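Local coordinates for glutamate--tRNA ligase, cytoplasmic (Saccharomyces cerevisiae, PDB 2HRA), which attaches glutamate to tRNA(Glu) in two steps, first activating it with ATP; this N-terminal GST-fold domain pairs with the cofactor Arc1p, at residues K76-S79 with I84-N87; L133-A138 with P175-A180; A141-L146 with T169-D174. All blocks are in the same frame, centred on the assembly; numbering follows the deposited sequence.

Contact 1: residues K76-S79 with I84-N87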
# COMPACT_ATOMS: atom_id res chain seq x y z
N LYS A 76 -2.35 1.94 -12.17
CA LYS A 76 -2.37 3.17 -12.92
C LYS A 76 -1.33 4.15 -12.37
O LYS A 76 -0.68 4.82 -13.14
CB LYS A 76 -3.78 3.77 -12.94
CG LYS A 76 -4.76 2.95 -13.78
CD LYS A 76 -6.12 3.62 -13.92
CE LYS A 76 -6.84 3.15 -15.18
NZ LYS A 76 -7.41 1.78 -15.08
N ILE A 77 -1.11 4.19 -11.06
CA ILE A 77 -0.08 5.09 -10.51
C ILE A 77 1.31 4.65 -11.01
O ILE A 77 2.15 5.43 -11.48
CB ILE A 77 -0.10 5.08 -8.98
CG1 ILE A 77 -1.46 5.57 -8.46
CG2 ILE A 77 1.06 5.93 -8.40
CD1 ILE A 77 -1.69 5.24 -6.99
N THR A 78 1.46 3.35 -10.95
CA THR A 78 2.67 2.61 -11.19
C THR A 78 3.13 2.73 -12.65
O THR A 78 4.31 2.91 -12.90
CB THR A 78 2.38 1.17 -10.77
OG1 THR A 78 2.87 0.97 -9.42
CG2 THR A 78 2.85 0.18 -11.77
N SER A 79 2.18 2.67 -13.57
CA SER A 79 2.43 2.75 -15.00
C SER A 79 2.57 4.20 -15.48
O SER A 79 3.34 4.50 -16.41
CB SER A 79 1.29 2.04 -15.74
OG SER A 79 1.35 2.33 -17.12
N ILE A 84 9.71 6.24 -11.96
CA ILE A 84 9.96 5.96 -10.55
C ILE A 84 9.91 4.46 -10.24
O ILE A 84 10.81 3.93 -9.57
CB ILE A 84 8.96 6.76 -9.65
CG1 ILE A 84 9.28 8.27 -9.83
CG2 ILE A 84 9.02 6.27 -8.15
CD1 ILE A 84 8.63 9.18 -8.81
N PHE A 85 8.86 3.80 -10.71
CA PHE A 85 8.69 2.36 -10.49
C PHE A 85 9.39 1.63 -11.63
O PHE A 85 8.75 1.13 -12.54
CB PHE A 85 7.20 2.04 -10.37
CG PHE A 85 6.56 2.71 -9.21
CD1 PHE A 85 5.80 3.86 -9.38
CD2 PHE A 85 6.82 2.26 -7.92
CE1 PHE A 85 5.26 4.52 -8.28
CE2 PHE A 85 6.29 2.91 -6.83
CZ PHE A 85 5.51 4.05 -7.01
N ASP A 86 10.72 1.62 -11.55
CA ASP A 86 11.59 1.20 -12.65
C ASP A 86 12.39 -0.06 -12.36
O ASP A 86 13.29 -0.38 -13.13
CB ASP A 86 12.59 2.33 -13.00
CG ASP A 86 13.61 2.60 -11.89
OD1 ASP A 86 13.55 1.98 -10.80
OD2 ASP A 86 14.51 3.45 -12.10
N ASN A 87 12.11 -0.72 -11.24
CA ASN A 87 12.83 -1.94 -10.85
C ASN A 87 11.90 -3.14 -10.68
O ASN A 87 10.86 -3.04 -10.05
CB ASN A 87 13.69 -1.72 -9.59
CG ASN A 87 12.88 -1.44 -8.34
OD1 ASN A 87 11.76 -0.91 -8.38
ND2 ASN A 87 13.45 -1.78 -7.20

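Contact 2: residues L133-A138 with P175-A180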
# COMPACT_ATOMS: atom_id res chain seq x y z
N LEU A 133 18.36 -4.25 -4.20
CA LEU A 133 18.82 -3.40 -3.10
C LEU A 133 17.71 -2.47 -2.68
O LEU A 133 17.61 -2.10 -1.52
CB LEU A 133 20.06 -2.60 -3.49
CG LEU A 133 20.82 -1.98 -2.29
CD1 LEU A 133 22.31 -2.09 -2.46
CD2 LEU A 133 20.46 -0.51 -2.02
N LYS A 134 16.84 -2.15 -3.64
CA LYS A 134 15.75 -1.18 -3.54
C LYS A 134 14.47 -1.97 -3.41
O LYS A 134 14.34 -3.01 -4.04
CB LYS A 134 15.63 -0.38 -4.87
CG LYS A 134 16.07 1.04 -4.85
CD LYS A 134 16.48 1.52 -6.25
CE LYS A 134 15.34 1.50 -7.27
NZ LYS A 134 15.66 2.37 -8.44
N TYR A 135 13.50 -1.50 -2.63
CA TYR A 135 12.17 -2.12 -2.72
C TYR A 135 11.53 -1.76 -4.05
O TYR A 135 11.98 -0.84 -4.78
CB TYR A 135 11.23 -1.79 -1.54
CG TYR A 135 10.99 -0.30 -1.34
CD1 TYR A 135 10.16 0.43 -2.20
CD2 TYR A 135 11.58 0.37 -0.29
CE1 TYR A 135 9.98 1.79 -2.03
CE2 TYR A 135 11.38 1.74 -0.11
CZ TYR A 135 10.58 2.44 -0.98
OH TYR A 135 10.42 3.80 -0.79
N SER A 136 10.51 -2.53 -4.40
CA SER A 136 9.78 -2.33 -5.65
C SER A 136 8.29 -2.18 -5.35
O SER A 136 7.84 -2.24 -4.20
CB SER A 136 10.01 -3.53 -6.57
OG SER A 136 9.29 -4.65 -6.06
N ALA A 137 7.54 -2.01 -6.42
CA ALA A 137 6.09 -1.93 -6.38
C ALA A 137 5.50 -3.17 -5.76
O ALA A 137 4.42 -3.12 -5.16
CB ALA A 137 5.51 -1.72 -7.84
N ALA A 138 6.18 -4.30 -5.91
CA ALA A 138 5.70 -5.53 -5.28
C ALA A 138 5.61 -5.33 -3.74
O ALA A 138 4.63 -5.73 -3.09
CB ALA A 138 6.64 -6.71 -5.65
N PRO A 175 9.45 6.07 7.05
CA PRO A 175 8.27 6.95 7.20
C PRO A 175 7.32 6.95 6.00
O PRO A 175 6.09 7.13 6.17
CB PRO A 175 8.89 8.34 7.32
CG PRO A 175 10.27 8.14 7.73
CD PRO A 175 10.70 6.79 7.29
N ILE A 176 7.89 6.82 4.81
CA ILE A 176 7.09 6.74 3.59
C ILE A 176 5.99 5.71 3.74
O ILE A 176 4.88 5.94 3.27
CB ILE A 176 7.95 6.44 2.34
CG1 ILE A 176 8.60 7.74 1.84
CG2 ILE A 176 7.09 5.83 1.22
CD1 ILE A 176 9.87 7.58 1.00
N PHE A 177 6.31 4.59 4.40
CA PHE A 177 5.33 3.50 4.69
C PHE A 177 4.71 3.69 6.06
O PHE A 177 3.51 3.76 6.21
CB PHE A 177 6.01 2.13 4.72
CG PHE A 177 6.46 1.64 3.38
CD1 PHE A 177 7.49 2.27 2.70
CD2 PHE A 177 5.85 0.55 2.81
CE1 PHE A 177 7.90 1.82 1.46
CE2 PHE A 177 6.25 0.07 1.57
CZ PHE A 177 7.27 0.71 0.90
N GLY A 178 5.57 3.74 7.07
CA GLY A 178 5.14 3.66 8.46
C GLY A 178 4.39 4.87 9.03
O GLY A 178 3.75 4.74 10.08
N GLU A 179 4.50 6.04 8.38
CA GLU A 179 3.72 7.21 8.80
C GLU A 179 2.52 7.50 7.87
O GLU A 179 1.83 8.51 8.03
CB GLU A 179 4.61 8.46 8.90
CG GLU A 179 5.70 8.31 9.94
CD GLU A 179 6.56 9.54 10.08
OE1 GLU A 179 6.38 10.51 9.32
OE2 GLU A 179 7.42 9.52 10.96
N ALA A 180 2.25 6.61 6.91
CA ALA A 180 1.15 6.83 5.98
C ALA A 180 -0.19 6.85 6.73
O ALA A 180 -1.05 7.68 6.46
CB ALA A 180 1.14 5.79 4.86

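Contact 3: residues A141-L146 with T169-D174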
# COMPACT_ATOMS: atom_id res chain seq x y z
N ALA A 141 2.72 -2.80 -2.69
CA ALA A 141 1.41 -3.40 -2.74
C ALA A 141 1.19 -4.38 -1.60
O ALA A 141 0.12 -4.37 -0.98
CB ALA A 141 1.18 -4.07 -4.11
N CYS A 142 2.19 -5.22 -1.30
CA CYS A 142 2.03 -6.21 -0.24
C CYS A 142 2.05 -5.57 1.12
O CYS A 142 1.29 -5.98 2.01
CB CYS A 142 3.05 -7.35 -0.35
SG CYS A 142 2.84 -8.39 -1.82
N TRP A 143 2.86 -4.54 1.30
CA TRP A 143 2.90 -3.86 2.59
C TRP A 143 1.59 -3.13 2.88
O TRP A 143 1.02 -3.27 3.97
CB TRP A 143 4.04 -2.87 2.69
CG TRP A 143 4.36 -2.50 4.13
CD1 TRP A 143 5.31 -3.07 4.89
CD2 TRP A 143 3.77 -1.46 4.94
NE1 TRP A 143 5.34 -2.48 6.13
CE2 TRP A 143 4.40 -1.49 6.18
CE3 TRP A 143 2.73 -0.52 4.73
CZ2 TRP A 143 4.05 -0.62 7.23
CZ3 TRP A 143 2.40 0.33 5.75
CH2 TRP A 143 3.06 0.29 6.98
N GLY A 144 1.11 -2.38 1.90
CA GLY A 144 -0.18 -1.70 2.00
C GLY A 144 -1.32 -2.64 2.27
O GLY A 144 -2.14 -2.40 3.16
N ALA A 145 -1.37 -3.74 1.54
CA ALA A 145 -2.41 -4.76 1.74
C ALA A 145 -2.40 -5.24 3.20
O ALA A 145 -3.45 -5.32 3.84
CB ALA A 145 -2.23 -5.92 0.76
N LEU A 146 -1.23 -5.57 3.74
CA LEU A 146 -1.18 -6.10 5.13
C LEU A 146 -1.49 -5.02 6.18
O LEU A 146 -2.13 -5.30 7.22
CB LEU A 146 0.17 -6.80 5.41
CG LEU A 146 0.48 -8.04 4.53
CD1 LEU A 146 1.93 -8.50 4.78
CD2 LEU A 146 -0.48 -9.18 4.77
N THR A 169 8.46 -4.91 9.42
CA THR A 169 9.12 -3.99 10.35
C THR A 169 10.18 -3.12 9.67
O THR A 169 10.27 -1.92 9.96
CB THR A 169 9.74 -4.78 11.48
OG1 THR A 169 8.68 -5.53 12.09
CG2 THR A 169 10.40 -3.88 12.53
N LEU A 170 10.95 -3.70 8.76
CA LEU A 170 11.94 -2.93 8.02
C LEU A 170 11.24 -1.77 7.34
O LEU A 170 11.56 -0.60 7.58
CB LEU A 170 12.65 -3.80 6.98
CG LEU A 170 13.70 -3.06 6.15
CD1 LEU A 170 14.80 -2.42 7.04
CD2 LEU A 170 14.27 -4.04 5.16
N LEU A 171 10.26 -2.11 6.50
CA LEU A 171 9.52 -1.10 5.75
C LEU A 171 8.76 -0.12 6.65
O LEU A 171 8.71 1.07 6.35
CB LEU A 171 8.58 -1.76 4.72
CG LEU A 171 9.33 -2.39 3.53
CD1 LEU A 171 8.41 -3.26 2.70
CD2 LEU A 171 10.01 -1.32 2.65
N GLU A 172 8.21 -0.60 7.76
CA GLU A 172 7.51 0.26 8.70
C GLU A 172 8.42 1.38 9.29
O GLU A 172 7.95 2.48 9.52
CB GLU A 172 6.88 -0.57 9.82
CG GLU A 172 6.02 0.19 10.81
CD GLU A 172 5.54 -0.70 11.93
OE1 GLU A 172 4.32 -0.76 12.16
OE2 GLU A 172 6.39 -1.35 12.60
N MET A 173 9.70 1.09 9.51
CA MET A 173 10.65 2.10 9.97
C MET A 173 10.96 3.20 8.93
O MET A 173 11.58 4.21 9.25
CB MET A 173 11.97 1.45 10.40
CG MET A 173 11.86 0.55 11.61
SD MET A 173 13.43 -0.25 12.06
CE MET A 173 13.93 -1.06 10.53
N ASP A 174 10.55 2.98 7.69
CA ASP A 174 10.65 3.95 6.62
C ASP A 174 9.36 4.77 6.67
O ASP A 174 8.29 4.26 6.34
CB ASP A 174 10.80 3.20 5.30
CG ASP A 174 11.04 4.11 4.10
OD1 ASP A 174 10.70 5.29 4.18
OD2 ASP A 174 11.56 3.62 3.06

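Contact 1: residues K76-S79 with I84-N87
T78, near the end of helix 73-80, and F85, in the loop that follows, bring the two backbones closest, with T78 CA 6.1 Å from F85 CA. The loop is bent at this point: F85 is the centre of an inverse gamma turn, closed by a weak hydrogen bond from D86 N to I84 O (3.0 Å), and the turn directs the phenylalanine at the helix, its CB lying 3.9 Å from T78 O. Its CG stands beside the backbone N, opposite the carbonyl carbon (chi1 -62°), which brings CD1 within 3.8 Å of T78 CA. The two side chains cross at about a right angle. T78 OG1 lies 4.0 Å above one face of the F85 ring, offset toward its rim, while I84 CG2 sits 4.1 Å above the centre of the opposite face, so the ring is clasped between a hydroxyl and a methyl. I77 adds a looser, oblique approach, CG2 to F85 CE1 at 4.4 Å. Beyond the two segments F85 also meets V43 and I84 meets I42, V43 and L46, all on helix 34-46. No hydrogen bond joins the segments. The ring is thus held by van der Waals packing alone across this contact, and an aromatic side chain lays the start of the linker between the thioredoxin-like and helical halves of the GST fold against the last helix of the first half.

Contact 2: residues L133-A138 with P175-A180
Y135 and F177 meet as a T-shaped (edge-to-face) pair, the edge of F177 directed at a face of Y135. Their planes stand at 81° and their centroids are 5.1 Å apart. F177 CE1 makes the closest approach, 3.7 Å from Y135 CZ and displaced from the ring centre toward the phenolic rim; it also comes within 3.9 Å of Y135 OH. The side chains run past each other in opposite senses and span a backbone gap of 11.5 Å between Y135 CA and F177 CA. Y135 reaches across because its CG lies between the backbone N and the carbonyl carbon (chi1 57°), a crowded position. I176 CD1 comes to 4.2 Å from Y135 OH, putting a methyl beside the phenol oxygen. Just after the tyrosine, S136 N-caps helix 137-148, its OG accepting from A138 N at 3.1 Å. On the other side, R41 of helix 34-46 binds the carbonyl oxygens of P175 and I176, tying down the short helix that carries F177. L133 and P175 lie at the borders of the two regions that interact with Arc1. With an alanine at Y135 the F177 edge would probably lose its aromatic face, and a gap would be likely to open beside I176. Attraction here rests on weakly positive C-H groups of F177 meeting the pi cloud of Y135, reinforced by dispersion, without a hydrogen bond between the segments.

Contact 3: residues A141-L146 with T169-D174
W143 NE1 crosses to helix 162-172 and donates a hydrogen bond to Y168 O, one residue ahead of the segment 169-174, while L171 CB packs 3.6 Å from the same nitrogen. This buried indole N-H is thereby satisfied by a main-chain carbonyl of the partner helix. The tryptophan extends from its own helix with CG anti to the backbone N (chi1 -161°), and its ring bridges a separation of 7.8 Å between W143 CA and L171 CA. The pyrrole side meets leucine: CD1 of W143 is 3.5 Å from L171 CB and 3.8 Å from L171 CD1. The benzene side meets the aliphatic part of E172, with CB 3.8 Å from W143 CZ2; this chain crosses the indole at about a right angle and carries the carboxylate onward on an exposed residue. Y168 stacks on the indole and F177 packs edge-to-face with it, completing an aromatic cluster. Past L171, D174 caps the short helix 175-178 through OD1 and I176 N. Helix 137-148 is central in this all-helical half of the GST fold: W143 faces helix 162-172, A141 and C142 meet helix 90-104, and L146 reaches helix 109-122.

How the contacts relate
Along the chain contact 1 closes before contact 2 opens, and contact 3 is nested inside the loop that contact 2 closes. Contacts 2 and 3 pack directly against each other, their centres about 6 Å apart: both draw on helix 137-148, and their second segments follow each other through helices 162-172 and 175-178. Contact 1 is more peripheral, its centre about 13 Å from that of contact 2 and about 17 Å from that of contact 3. It holds the linker to helix 73-80, and its loop is tied to contact 2 by the D86-K134 salt bridge and a probable hydrogen bond from N87 ND2 to Y135 O. Contacts 2 and 3 include parts of the Arc1-interacting regions, 169-174 lying within the second.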